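Local atomic coordinates of oligogalacturonate lyase (Yersinia enterocolitica subsp. enterocolitica, PDB entry 3PE7), a protein that probably breaks down short pectin-derived oligogalacturonates in the cytoplasm by beta-elimination, as a metal-binding lyase. Residues D93-L104 against L109-V120. Residues are numbered along the deposited sequence; the frame is centred on the assembly and turned at random.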
loop_
_atom_site.group_PDB
_atom_site.type_symbol
_atom_site.label_atom_id
_atom_site.label_comp_id
_atom_site.label_asym_id
_atom_site.label_seq_id
_atom_site.Cartn_x
_atom_site.Cartn_y
_atom_site.Cartn_z
ATOM N N ASP A 93 4.201 -17.759 -6.843
ATOM C CA ASP A 93 3.717 -19.066 -6.430
ATOM C C ASP A 93 3.027 -19.080 -5.065
ATOM O O ASP A 93 2.522 -20.124 -4.638
ATOM C CB ASP A 93 4.853 -20.104 -6.471
ATOM C CG ASP A 93 6.034 -19.739 -5.591
ATOM O OD1 ASP A 93 6.913 -20.613 -5.408
ATOM O OD2 ASP A 93 6.149 -18.596 -5.094
ATOM N N ALA A 94 3.033 -17.935 -4.388
ATOM C CA ALA A 94 2.438 -17.853 -3.046
ATOM C C ALA A 94 1.752 -16.524 -2.778
ATOM O O ALA A 94 2.118 -15.497 -3.342
ATOM C CB ALA A 94 3.485 -18.121 -1.970
ATOM N N LEU A 95 0.757 -16.562 -1.896
ATOM C CA LEU A 95 0.166 -15.359 -1.317
ATOM C C LEU A 95 0.497 -15.324 0.171
ATOM O O LEU A 95 0.358 -16.335 0.856
ATOM C CB LEU A 95 -1.349 -15.366 -1.494
ATOM C CG LEU A 95 -2.209 -14.511 -0.555
ATOM C CD1 LEU A 95 -2.030 -13.010 -0.846
ATOM C CD2 LEU A 95 -3.665 -14.934 -0.723
ATOM N N PHE A 96 0.950 -14.173 0.658
ATOM C CA PHE A 96 1.106 -13.935 2.105
ATOM C C PHE A 96 0.059 -12.927 2.561
ATOM O O PHE A 96 -0.156 -11.909 1.898
ATOM C CB PHE A 96 2.493 -13.395 2.434
ATOM C CG PHE A 96 3.594 -14.396 2.223
ATOM C CD1 PHE A 96 4.208 -14.519 0.976
ATOM C CD2 PHE A 96 4.014 -15.210 3.270
ATOM C CE1 PHE A 96 5.243 -15.460 0.777
ATOM C CE2 PHE A 96 5.056 -16.145 3.088
ATOM C CZ PHE A 96 5.660 -16.276 1.837
ATOM N N TYR A 97 -0.599 -13.213 3.687
ATOM C CA TYR A 97 -1.601 -12.294 4.222
ATOM C C TYR A 97 -1.814 -12.588 5.703
ATOM O O TYR A 97 -1.364 -13.616 6.210
ATOM C CB TYR A 97 -2.933 -12.436 3.455
ATOM C CG TYR A 97 -3.736 -13.656 3.858
ATOM C CD1 TYR A 97 -3.379 -14.939 3.421
ATOM C CD2 TYR A 97 -4.862 -13.534 4.685
ATOM C CE1 TYR A 97 -4.125 -16.065 3.793
ATOM C CE2 TYR A 97 -5.605 -14.666 5.060
ATOM C CZ TYR A 97 -5.231 -15.917 4.615
ATOM O OH TYR A 97 -5.949 -17.040 4.989
ATOM N N VAL A 98 -2.508 -11.684 6.384
ATOM C CA VAL A 98 -2.807 -11.853 7.810
ATOM C C VAL A 98 -4.279 -12.249 8.023
ATOM O O VAL A 98 -5.213 -11.606 7.507
ATOM C CB VAL A 98 -2.493 -10.590 8.623
ATOM C CG1 VAL A 98 -2.843 -10.810 10.121
ATOM C CG2 VAL A 98 -1.029 -10.198 8.472
ATOM N N LYS A 99 -4.462 -13.317 8.792
ATOM C CA LYS A 99 -5.785 -13.820 9.133
ATOM C C LYS A 99 -6.010 -13.612 10.627
ATOM O O LYS A 99 -5.108 -13.849 11.445
ATOM C CB LYS A 99 -5.892 -15.299 8.789
ATOM C CG LYS A 99 -7.333 -15.807 8.596
ATOM C CD LYS A 99 -7.421 -17.320 8.776
ATOM C CE LYS A 99 -6.316 -18.071 8.042
ATOM N NZ LYS A 99 -6.578 -19.544 7.904
ATOM N N ASP A 100 -7.212 -13.142 10.960
ATOM C CA ASP A 100 -7.635 -12.929 12.345
ATOM C C ASP A 100 -6.731 -11.996 13.129
ATOM O O ASP A 100 -6.591 -12.132 14.348
ATOM C CB ASP A 100 -7.856 -14.275 13.059
ATOM C CG ASP A 100 -9.048 -15.020 12.511
ATOM O OD1 ASP A 100 -10.065 -14.370 12.196
ATOM O OD2 ASP A 100 -8.968 -16.256 12.371
ATOM N N GLY A 101 -6.120 -11.043 12.424
ATOM C CA GLY A 101 -5.248 -10.060 13.035
ATOM C C GLY A 101 -3.881 -10.530 13.507
ATOM O O GLY A 101 -3.004 -9.706 13.711
ATOM N N ARG A 102 -3.686 -11.838 13.647
ATOM C CA ARG A 102 -2.525 -12.375 14.386
ATOM C C ARG A 102 -1.704 -13.411 13.612
ATOM O O ARG A 102 -0.524 -13.619 13.904
ATOM C CB ARG A 102 -2.995 -13.013 15.713
ATOM C CG ARG A 102 -3.830 -14.281 15.506
ATOM C CD ARG A 102 -4.796 -14.586 16.643
ATOM N NE ARG A 102 -5.848 -15.512 16.202
ATOM C CZ ARG A 102 -6.761 -16.081 16.989
ATOM N NH1 ARG A 102 -6.788 -15.844 18.300
ATOM N NH2 ARG A 102 -7.653 -16.905 16.454
ATOM N N ASN A 103 -2.333 -14.078 12.655
ATOM C CA ASN A 103 -1.697 -15.203 11.971
ATOM C C ASN A 103 -1.193 -14.807 10.592
ATOM O O ASN A 103 -2.007 -14.557 9.695
ATOM C CB ASN A 103 -2.695 -16.353 11.808
ATOM C CG ASN A 103 -3.147 -16.930 13.141
ATOM O OD1 ASN A 103 -2.349 -17.084 14.058
ATOM N ND2 ASN A 103 -4.439 -17.233 13.256
ATOM N N LEU A 104 0.132 -14.733 10.446
ATOM C CA LEU A 104 0.720 -14.475 9.135
ATOM C C LEU A 104 0.706 -15.787 8.356
ATOM O O LEU A 104 1.358 -16.767 8.759
ATOM C CB LEU A 104 2.134 -13.887 9.275
ATOM C CG LEU A 104 2.811 -13.294 8.019
ATOM C CD1 LEU A 104 3.196 -14.358 6.973
ATOM C CD2 LEU A 104 1.997 -12.182 7.359
ATOM N N LEU A 109 -0.204 -21.129 -4.157
ATOM C CA LEU A 109 -1.174 -20.765 -5.195
ATOM C C LEU A 109 -1.590 -21.916 -6.119
ATOM O O LEU A 109 -2.634 -21.847 -6.770
ATOM C CB LEU A 109 -0.703 -19.549 -5.992
ATOM C CG LEU A 109 -0.733 -18.197 -5.271
ATOM C CD1 LEU A 109 -0.252 -17.110 -6.238
ATOM C CD2 LEU A 109 -2.133 -17.860 -4.727
ATOM N N ALA A 110 -0.795 -22.978 -6.154
ATOM C CA ALA A 110 -1.129 -24.149 -6.958
ATOM C C ALA A 110 -2.160 -25.032 -6.258
ATOM O O ALA A 110 -3.146 -25.430 -6.876
ATOM C CB ALA A 110 0.131 -24.945 -7.280
ATOM N N THR A 111 -1.940 -25.295 -4.974
ATOM C CA THR A 111 -2.770 -26.214 -4.187
ATOM C C THR A 111 -3.827 -25.515 -3.342
ATOM O O THR A 111 -4.847 -26.121 -3.012
ATOM C CB THR A 111 -1.914 -27.075 -3.230
ATOM O OG1 THR A 111 -1.359 -26.252 -2.199
ATOM C CG2 THR A 111 -0.782 -27.785 -3.980
ATOM N N LEU A 112 -3.573 -24.237 -3.031
ATOM C CA LEU A 112 -4.372 -23.405 -2.109
ATOM C C LEU A 112 -4.270 -23.847 -0.642
ATOM O O LEU A 112 -4.994 -23.350 0.222
ATOM C CB LEU A 112 -5.832 -23.248 -2.577
ATOM C CG LEU A 112 -6.020 -22.648 -3.974
ATOM C CD1 LEU A 112 -7.474 -22.618 -4.353
ATOM C CD2 LEU A 112 -5.404 -21.251 -4.069
ATOM N N GLU A 113 -3.341 -24.759 -0.363
ATOM C CA GLU A 113 -3.036 -25.109 1.024
ATOM C C GLU A 113 -2.393 -23.917 1.751
ATOM O O GLU A 113 -1.594 -23.177 1.161
ATOM C CB GLU A 113 -2.132 -26.358 1.075
ATOM C CG GLU A 113 -2.847 -27.611 0.552
ATOM C CD GLU A 113 -1.935 -28.806 0.344
ATOM O OE1 GLU A 113 -0.734 -28.741 0.684
ATOM O OE2 GLU A 113 -2.432 -29.833 -0.154
ATOM N N GLU A 114 -2.767 -23.716 3.016
ATOM C CA GLU A 114 -2.210 -22.633 3.814
ATOM C C GLU A 114 -1.354 -23.137 4.974
ATOM O O GLU A 114 -1.616 -24.192 5.545
ATOM C CB GLU A 114 -3.319 -21.698 4.355
ATOM C CG GLU A 114 -4.413 -21.378 3.336
ATOM C CD GLU A 114 -5.219 -20.131 3.682
ATOM O OE1 GLU A 114 -4.827 -19.373 4.623
ATOM O OE2 GLU A 114 -6.255 -19.922 3.010
ATOM N N ASN A 115 -0.350 -22.356 5.332
ATOM C CA ASN A 115 0.491 -22.632 6.491
ATOM C C ASN A 115 0.591 -21.367 7.329
ATOM O O ASN A 115 0.768 -20.267 6.781
ATOM C CB ASN A 115 1.893 -23.049 6.011
ATOM C CG ASN A 115 2.811 -23.424 7.142
ATOM O OD1 ASN A 115 2.537 -24.367 7.900
ATOM N ND2 ASN A 115 3.926 -22.703 7.267
ATOM N N VAL A 116 0.493 -21.488 8.650
ATOM C CA VAL A 116 0.776 -20.304 9.459
ATOM C C VAL A 116 2.281 -20.150 9.677
ATOM O O VAL A 116 2.941 -21.016 10.260
ATOM C CB VAL A 116 -0.135 -20.145 10.750
ATOM C CG1 VAL A 116 -0.833 -21.395 11.108
ATOM C CG2 VAL A 116 0.610 -19.471 11.921
ATOM N N VAL A 117 2.824 -19.059 9.152
ATOM C CA VAL A 117 4.261 -18.845 9.195
ATOM C C VAL A 117 4.675 -18.274 10.548
ATOM O O VAL A 117 5.709 -18.659 11.108
ATOM C CB VAL A 117 4.733 -17.921 8.043
ATOM C CG1 VAL A 117 6.191 -17.572 8.210
ATOM C CG2 VAL A 117 4.489 -18.591 6.683
ATOM N N TYR A 118 3.867 -17.357 11.077
ATOM C CA TYR A 118 4.181 -16.692 12.341
ATOM C C TYR A 118 2.884 -16.255 12.991
ATOM O O TYR A 118 1.965 -15.816 12.289
ATOM C CB TYR A 118 5.099 -15.469 12.124
ATOM C CG TYR A 118 5.316 -14.588 13.345
ATOM C CD1 TYR A 118 4.642 -13.368 13.481
ATOM C CD2 TYR A 118 6.213 -14.962 14.358
ATOM C CE1 TYR A 118 4.838 -12.546 14.586
ATOM C CE2 TYR A 118 6.427 -14.135 15.482
ATOM C CZ TYR A 118 5.720 -12.930 15.593
ATOM O OH TYR A 118 5.921 -12.106 16.692
ATOM N N GLN A 119 2.813 -16.386 14.319
ATOM C CA GLN A 119 1.682 -15.873 15.082
ATOM C C GLN A 119 2.141 -14.797 16.061
ATOM O O GLN A 119 3.056 -15.018 16.870
ATOM C CB GLN A 119 0.971 -17.000 15.836
ATOM C CG GLN A 119 -0.209 -16.523 16.663
ATOM C CD GLN A 119 -0.995 -17.660 17.262
ATOM O OE1 GLN A 119 -0.745 -18.063 18.392
ATOM N NE2 GLN A 119 -1.939 -18.196 16.505
ATOM N N VAL A 120 1.505 -13.628 16.001
ATOM C CA VAL A 120 1.781 -12.583 16.967
ATOM C C VAL A 120 1.426 -13.160 18.344
ATOM O O VAL A 120 0.322 -13.688 18.517
ATOM C CB VAL A 120 0.961 -11.308 16.682
ATOM C CG1 VAL A 120 1.243 -10.230 17.732
ATOM C CG2 VAL A 120 1.268 -10.776 15.248
HETATM O O HOH W 1 2.313 -22.533 -6.173
#
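Tyr-97 reaches across to Glu-114, its OH donating to OE1 at 2.6 Å on the syn lone pair. The carboxylate oxygen lies in the ring plane at its edge, while the ring and carboxylate planes stand 74° apart. With CG between backbone N and carbonyl carbon (chi1 77°), the Tyr-97 ring is carried so that its OH end meets Glu-114, whose side chain it crosses at about a right angle; Lys-99, its chain bent at chi3, adds a long salt bridge from its NZ to Glu-114 OE1 (3.7 Å). Lys-3 pairs with OE2 of Glu-114, so both carboxylate oxygens are engaged. On the same side of the sheet, Asn-103 and Gln-119 run side by side, and NE2 of Gln-119 donates almost straight to OD1 of Asn-103 (2.7 Å), in its carbonyl plane; the extended Gln-119 chain also lays CG against OD1. The opposite face carries Leu-104, whose CD1 packs on CB of Val-117 (4.0 Å). Val-117 and Tyr-118 both face Leu-104 in a classic beta bulge, its O accepting from Val-117 N (2.7 Å) and weakly from Tyr-118 N. At the far end, Leu-109 N binds Asp-93 O (2.9 Å), and the Leu-109 side chain packs CB against Asp-93 O (3.5 Å) and brings CD2 to CB of Leu-95 (4.2 Å). Strand 103-108 lies between 94-99 and the edge strand 114-119 in one four-stranded antiparallel blade of the seven-bladed beta-propeller.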